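Local coordinates for protein molybdopterin synthase sulfur carrier subunit (Homo sapiens, PDB 5MPO) that carries sulfur as a C-terminal thiocarboxylate and donates it within the molybdopterin synthase complex, which converts precursor Z into molybdopterin, at residues B[70-82]-B[89-103]. Numbering follows the deposited sequence.
Sequences RNQIIFAVRQEYV and LVLQPGDEIAVIPPI
Arg78, in the type I' turn Val77–Glu80, reaches back to Asp95 and Val90. Arg78 NH1 lies 2.6 Å from Asp95 OD2 in a salt bridge; the carboxylate oxygen sits in the guanidinium plane, but NH1 approaches from above the carboxylate plane, the two planes being 65° apart. Arg78 NH1 also donates to Val90 O (3.0 Å), and the bend at chi3 (-66°) turns the guanidinium toward both acceptors, with Val77 CG1 over one face. From the opposite carboxylate face Gln92 N donates to OD2, tying in the type II turn Gln92–Asp95. With an alanine here instead of Asp95, the Arg78 guanidinium is likely to lose its charge partner and Gln92 N its acceptor.

Strands 74-77 and 96-100 run antiparallel (157°), the pairs Ile74–Ile100 and Ala76–Ala98 being hydrogen-bonded. Ile97 CG2 makes a CH-pi contact over one face of the Phe75 ring, 4.0 Å from its centroid, while Ala98 O meets the ring edge. Phe75 packs on Trp56 and Ile59 of helix 52-62. On the other sheet face Ile74 CG2 abuts Ile100 CB (3.4 Å). This helix-backed hairpin paired with the final strand, which leads to the C-terminal Gly-Gly tail, is characteristic of the ubiquitin-like beta-grasp fold of MoaD proteins.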
loop_
_atom_site.group_PDB
_atom_site.type_symbol
_atom_site.label_atom_id
_atom_site.label_comp_id
_atom_site.label_asym_id
_atom_site.label_seq_id
_atom_site.Cartn_x
_atom_site.Cartn_y
_atom_site.Cartn_z
ATOM N N ARG B 70 -18.523 -22.630 23.027
ATOM C CA ARG B 70 -19.871 -22.084 22.901
ATOM C C ARG B 70 -19.816 -20.561 22.927
ATOM O O ARG B 70 -20.621 -19.885 22.287
ATOM C CB ARG B 70 -20.767 -22.601 24.027
ATOM N N ASN B 71 -18.827 -20.023 23.634
ATOM C CA ASN B 71 -18.658 -18.576 23.749
ATOM C C ASN B 71 -17.889 -17.856 22.630
ATOM O O ASN B 71 -17.876 -16.625 22.600
ATOM C CB ASN B 71 -18.035 -18.227 25.105
ATOM N N GLN B 72 -17.250 -18.588 21.718
ATOM C CA GLN B 72 -16.514 -17.926 20.663
ATOM C C GLN B 72 -16.912 -18.341 19.257
ATOM O O GLN B 72 -16.077 -18.476 18.389
ATOM C CB GLN B 72 -15.042 -18.191 20.871
ATOM C CG GLN B 72 -14.594 -19.549 20.405
ATOM C CD GLN B 72 -13.226 -19.884 20.917
ATOM O OE1 GLN B 72 -12.864 -19.462 21.990
ATOM N NE2 GLN B 72 -12.456 -20.635 20.149
ATOM N N ILE B 73 -18.197 -18.531 19.034
ATOM C CA ILE B 73 -18.683 -18.974 17.757
ATOM C C ILE B 73 -19.810 -18.141 17.238
ATOM O O ILE B 73 -20.663 -17.745 17.986
ATOM C CB ILE B 73 -19.275 -20.378 17.955
ATOM C CG1 ILE B 73 -18.194 -21.358 18.346
ATOM C CG2 ILE B 73 -19.991 -20.919 16.735
ATOM C CD1 ILE B 73 -17.315 -21.790 17.213
ATOM N N ILE B 74 -19.836 -17.902 15.940
ATOM C CA ILE B 74 -21.050 -17.246 15.360
ATOM C C ILE B 74 -21.639 -18.218 14.323
ATOM O O ILE B 74 -20.967 -19.184 13.863
ATOM C CB ILE B 74 -20.717 -15.815 14.837
ATOM C CG1 ILE B 74 -21.967 -14.998 14.533
ATOM C CG2 ILE B 74 -19.792 -15.835 13.616
ATOM C CD1 ILE B 74 -21.678 -13.573 14.072
ATOM N N PHE B 75 -22.886 -17.979 13.978
ATOM C CA PHE B 75 -23.465 -18.615 12.820
ATOM C C PHE B 75 -23.428 -17.737 11.569
ATOM O O PHE B 75 -23.601 -16.494 11.642
ATOM C CB PHE B 75 -24.949 -18.922 13.060
ATOM C CG PHE B 75 -25.220 -20.161 13.855
ATOM C CD1 PHE B 75 -24.486 -21.329 13.662
ATOM C CD2 PHE B 75 -26.294 -20.182 14.754
ATOM C CE1 PHE B 75 -24.774 -22.473 14.401
ATOM C CE2 PHE B 75 -26.591 -21.323 15.494
ATOM C CZ PHE B 75 -25.826 -22.461 15.317
ATOM N N ALA B 76 -23.293 -18.412 10.419
ATOM C CA ALA B 76 -23.822 -17.891 9.160
ATOM C C ALA B 76 -25.010 -18.775 8.710
ATOM O O ALA B 76 -24.864 -19.995 8.588
ATOM C CB ALA B 76 -22.736 -17.860 8.078
ATOM N N VAL B 77 -26.156 -18.144 8.455
ATOM C CA VAL B 77 -27.361 -18.795 7.966
ATOM C C VAL B 77 -27.609 -18.208 6.610
ATOM O O VAL B 77 -27.806 -16.998 6.479
ATOM C CB VAL B 77 -28.599 -18.479 8.867
ATOM C CG1 VAL B 77 -29.912 -19.015 8.247
ATOM C CG2 VAL B 77 -28.370 -19.012 10.269
ATOM N N ARG B 78 -27.631 -19.054 5.598
ATOM C CA ARG B 78 -27.738 -18.606 4.214
ATOM C C ARG B 78 -26.676 -17.536 3.962
ATOM O O ARG B 78 -26.962 -16.511 3.385
ATOM C CB ARG B 78 -29.158 -18.084 3.895
ATOM C CG ARG B 78 -30.275 -19.149 3.827
ATOM C CD ARG B 78 -31.614 -18.559 3.433
ATOM N NE ARG B 78 -32.142 -17.641 4.457
ATOM C CZ ARG B 78 -32.905 -17.980 5.507
ATOM N NH1 ARG B 78 -33.275 -19.245 5.753
ATOM N NH2 ARG B 78 -33.298 -17.036 6.348
ATOM N N GLN B 79 -25.471 -17.765 4.481
ATOM C CA GLN B 79 -24.318 -16.889 4.260
ATOM C C GLN B 79 -24.453 -15.500 4.871
ATOM O O GLN B 79 -23.876 -14.561 4.375
ATOM C CB GLN B 79 -24.046 -16.712 2.764
ATOM C CG GLN B 79 -23.739 -17.969 1.977
ATOM C CD GLN B 79 -23.431 -17.617 0.506
ATOM O OE1 GLN B 79 -23.062 -16.475 0.154
ATOM N NE2 GLN B 79 -23.580 -18.579 -0.343
ATOM N N GLU B 80 -25.235 -15.346 5.915
ATOM C CA GLU B 80 -25.273 -14.059 6.620
ATOM C C GLU B 80 -25.109 -14.380 8.089
ATOM O O GLU B 80 -25.720 -15.325 8.604
ATOM C CB GLU B 80 -26.578 -13.284 6.398
ATOM C CG GLU B 80 -26.873 -12.918 4.921
ATOM C CD GLU B 80 -25.931 -11.855 4.274
ATOM O OE1 GLU B 80 -25.388 -10.999 4.972
ATOM O OE2 GLU B 80 -25.743 -11.850 3.043
ATOM N N TYR B 81 -24.308 -13.569 8.756
ATOM C CA TYR B 81 -24.004 -13.732 10.146
ATOM C C TYR B 81 -25.228 -13.605 11.049
ATOM O O TYR B 81 -26.124 -12.814 10.806
ATOM C CB TYR B 81 -22.908 -12.724 10.572
ATOM C CG TYR B 81 -21.528 -13.044 10.030
ATOM C CD1 TYR B 81 -20.872 -14.207 10.406
ATOM C CD2 TYR B 81 -20.900 -12.195 9.113
ATOM C CE1 TYR B 81 -19.614 -14.517 9.915
ATOM C CE2 TYR B 81 -19.631 -12.490 8.621
ATOM C CZ TYR B 81 -18.997 -13.652 9.029
ATOM O OH TYR B 81 -17.778 -13.991 8.533
ATOM N N VAL B 82 -25.246 -14.448 12.058
ATOM C CA VAL B 82 -26.310 -14.508 13.016
ATOM C C VAL B 82 -25.687 -14.809 14.354
ATOM O O VAL B 82 -24.947 -15.754 14.500
ATOM C CB VAL B 82 -27.291 -15.614 12.669
ATOM C CG1 VAL B 82 -28.286 -15.806 13.778
ATOM C CG2 VAL B 82 -28.020 -15.268 11.410
ATOM N N LEU B 89 -35.175 -17.812 13.559
ATOM C CA LEU B 89 -34.792 -18.332 12.225
ATOM C C LEU B 89 -35.910 -19.079 11.543
ATOM O O LEU B 89 -36.556 -19.947 12.139
ATOM C CB LEU B 89 -33.572 -19.245 12.315
ATOM C CG LEU B 89 -32.403 -18.576 13.048
ATOM C CD1 LEU B 89 -31.299 -19.567 13.319
ATOM C CD2 LEU B 89 -31.907 -17.354 12.267
ATOM N N VAL B 90 -36.109 -18.737 10.282
ATOM C CA VAL B 90 -37.036 -19.411 9.410
ATOM C C VAL B 90 -36.200 -20.112 8.365
ATOM O O VAL B 90 -35.850 -19.533 7.349
ATOM C CB VAL B 90 -38.009 -18.417 8.787
ATOM C CG1 VAL B 90 -39.145 -19.114 8.030
ATOM C CG2 VAL B 90 -38.569 -17.545 9.889
ATOM N N LEU B 91 -35.930 -21.392 8.608
ATOM C CA LEU B 91 -35.077 -22.194 7.762
ATOM C C LEU B 91 -35.801 -23.026 6.727
ATOM O O LEU B 91 -36.767 -23.665 7.028
ATOM C CB LEU B 91 -34.248 -23.092 8.642
ATOM C CG LEU B 91 -33.483 -22.308 9.711
ATOM C CD1 LEU B 91 -32.777 -23.258 10.646
ATOM C CD2 LEU B 91 -32.477 -21.369 9.067
ATOM N N GLN B 92 -35.291 -23.008 5.499
ATOM C CA GLN B 92 -35.870 -23.691 4.361
ATOM C C GLN B 92 -34.993 -24.876 4.051
ATOM O O GLN B 92 -33.836 -24.873 4.350
ATOM C CB GLN B 92 -35.861 -22.781 3.120
ATOM C CG GLN B 92 -36.667 -21.468 3.218
ATOM C CD GLN B 92 -38.114 -21.697 3.570
ATOM O OE1 GLN B 92 -38.668 -22.752 3.275
ATOM N NE2 GLN B 92 -38.731 -20.725 4.224
ATOM N N PRO B 93 -35.540 -25.867 3.375
ATOM C CA PRO B 93 -34.769 -27.023 3.066
ATOM C C PRO B 93 -33.490 -26.687 2.313
ATOM O O PRO B 93 -33.511 -26.020 1.312
ATOM C CB PRO B 93 -35.714 -27.857 2.152
ATOM C CG PRO B 93 -37.079 -27.300 2.366
ATOM C CD PRO B 93 -36.884 -25.884 2.749
ATOM N N GLY B 94 -32.384 -27.215 2.778
ATOM C CA GLY B 94 -31.123 -27.089 2.091
ATOM C C GLY B 94 -30.396 -25.853 2.538
ATOM O O GLY B 94 -29.297 -25.612 2.099
ATOM N N ASP B 95 -30.967 -25.037 3.400
ATOM C CA ASP B 95 -30.215 -23.881 3.827
ATOM C C ASP B 95 -28.953 -24.342 4.541
ATOM O O ASP B 95 -28.894 -25.424 5.113
ATOM C CB ASP B 95 -31.010 -23.003 4.769
ATOM C CG ASP B 95 -32.050 -22.168 4.067
ATOM O OD1 ASP B 95 -32.055 -22.058 2.821
ATOM O OD2 ASP B 95 -32.892 -21.623 4.792
ATOM N N GLU B 96 -27.941 -23.501 4.496
ATOM C CA GLU B 96 -26.662 -23.790 5.077
ATOM C C GLU B 96 -26.538 -23.077 6.399
ATOM O O GLU B 96 -26.861 -21.916 6.506
ATOM C CB GLU B 96 -25.572 -23.363 4.163
ATOM C CG GLU B 96 -25.413 -24.295 2.996
ATOM C CD GLU B 96 -24.315 -23.854 2.066
ATOM O OE1 GLU B 96 -23.615 -22.843 2.326
ATOM O OE2 GLU B 96 -24.172 -24.510 1.038
ATOM N N ILE B 97 -26.099 -23.799 7.419
ATOM C CA ILE B 97 -25.846 -23.204 8.733
ATOM C C ILE B 97 -24.363 -23.447 8.954
ATOM O O ILE B 97 -23.931 -24.613 9.102
ATOM C CB ILE B 97 -26.628 -23.905 9.878
ATOM C CG1 ILE B 97 -28.128 -24.126 9.537
ATOM C CG2 ILE B 97 -26.468 -23.150 11.181
ATOM C CD1 ILE B 97 -28.939 -22.898 9.237
ATOM N N ALA B 98 -23.559 -22.395 8.938
ATOM C CA ALA B 98 -22.110 -22.593 9.145
ATOM C C ALA B 98 -21.728 -22.218 10.567
ATOM O O ALA B 98 -22.277 -21.260 11.161
ATOM C CB ALA B 98 -21.305 -21.821 8.131
ATOM N N VAL B 99 -20.879 -23.050 11.150
ATOM C CA VAL B 99 -20.391 -22.823 12.511
ATOM C C VAL B 99 -19.028 -22.143 12.337
ATOM O O VAL B 99 -18.088 -22.769 11.807
ATOM C CB VAL B 99 -20.231 -24.138 13.340
ATOM C CG1 VAL B 99 -19.670 -23.831 14.740
ATOM C CG2 VAL B 99 -21.577 -24.851 13.446
ATOM N N ILE B 100 -18.979 -20.878 12.765
ATOM C CA ILE B 100 -17.895 -19.934 12.456
ATOM C C ILE B 100 -17.044 -19.657 13.741
ATOM O O ILE B 100 -17.436 -18.869 14.588
ATOM C CB ILE B 100 -18.527 -18.596 11.988
ATOM C CG1 ILE B 100 -19.540 -18.768 10.835
ATOM C CG2 ILE B 100 -17.461 -17.557 11.662
ATOM C CD1 ILE B 100 -18.938 -19.091 9.502
ATOM N N PRO B 101 -15.947 -20.364 13.928
ATOM C CA PRO B 101 -15.015 -19.976 14.993
ATOM C C PRO B 101 -14.365 -18.610 14.685
ATOM O O PRO B 101 -14.499 -18.130 13.556
ATOM C CB PRO B 101 -13.951 -21.080 14.961
ATOM C CG PRO B 101 -14.361 -22.051 13.908
ATOM C CD PRO B 101 -15.430 -21.459 13.087
ATOM N N PRO B 102 -13.653 -18.003 15.666
ATOM C CA PRO B 102 -13.120 -16.647 15.450
ATOM C C PRO B 102 -12.149 -16.661 14.273
ATOM O O PRO B 102 -11.321 -17.606 14.100
ATOM C CB PRO B 102 -12.435 -16.329 16.768
ATOM C CG PRO B 102 -11.972 -17.657 17.270
ATOM C CD PRO B 102 -13.085 -18.606 16.891
ATOM N N ILE B 103 -12.336 -15.679 13.396
ATOM C CA ILE B 103 -11.734 -15.751 12.067
ATOM C C ILE B 103 -10.334 -15.150 12.040
ATOM O O ILE B 103 -9.968 -14.392 12.958
ATOM C CB ILE B 103 -12.639 -15.127 10.965
ATOM C CG1 ILE B 103 -12.646 -13.613 11.076
ATOM C CG2 ILE B 103 -14.037 -15.774 10.976
ATOM C CD1 ILE B 103 -13.804 -12.966 10.358
HETATM O O HOH W 1 -24.450 -19.973 5.810
#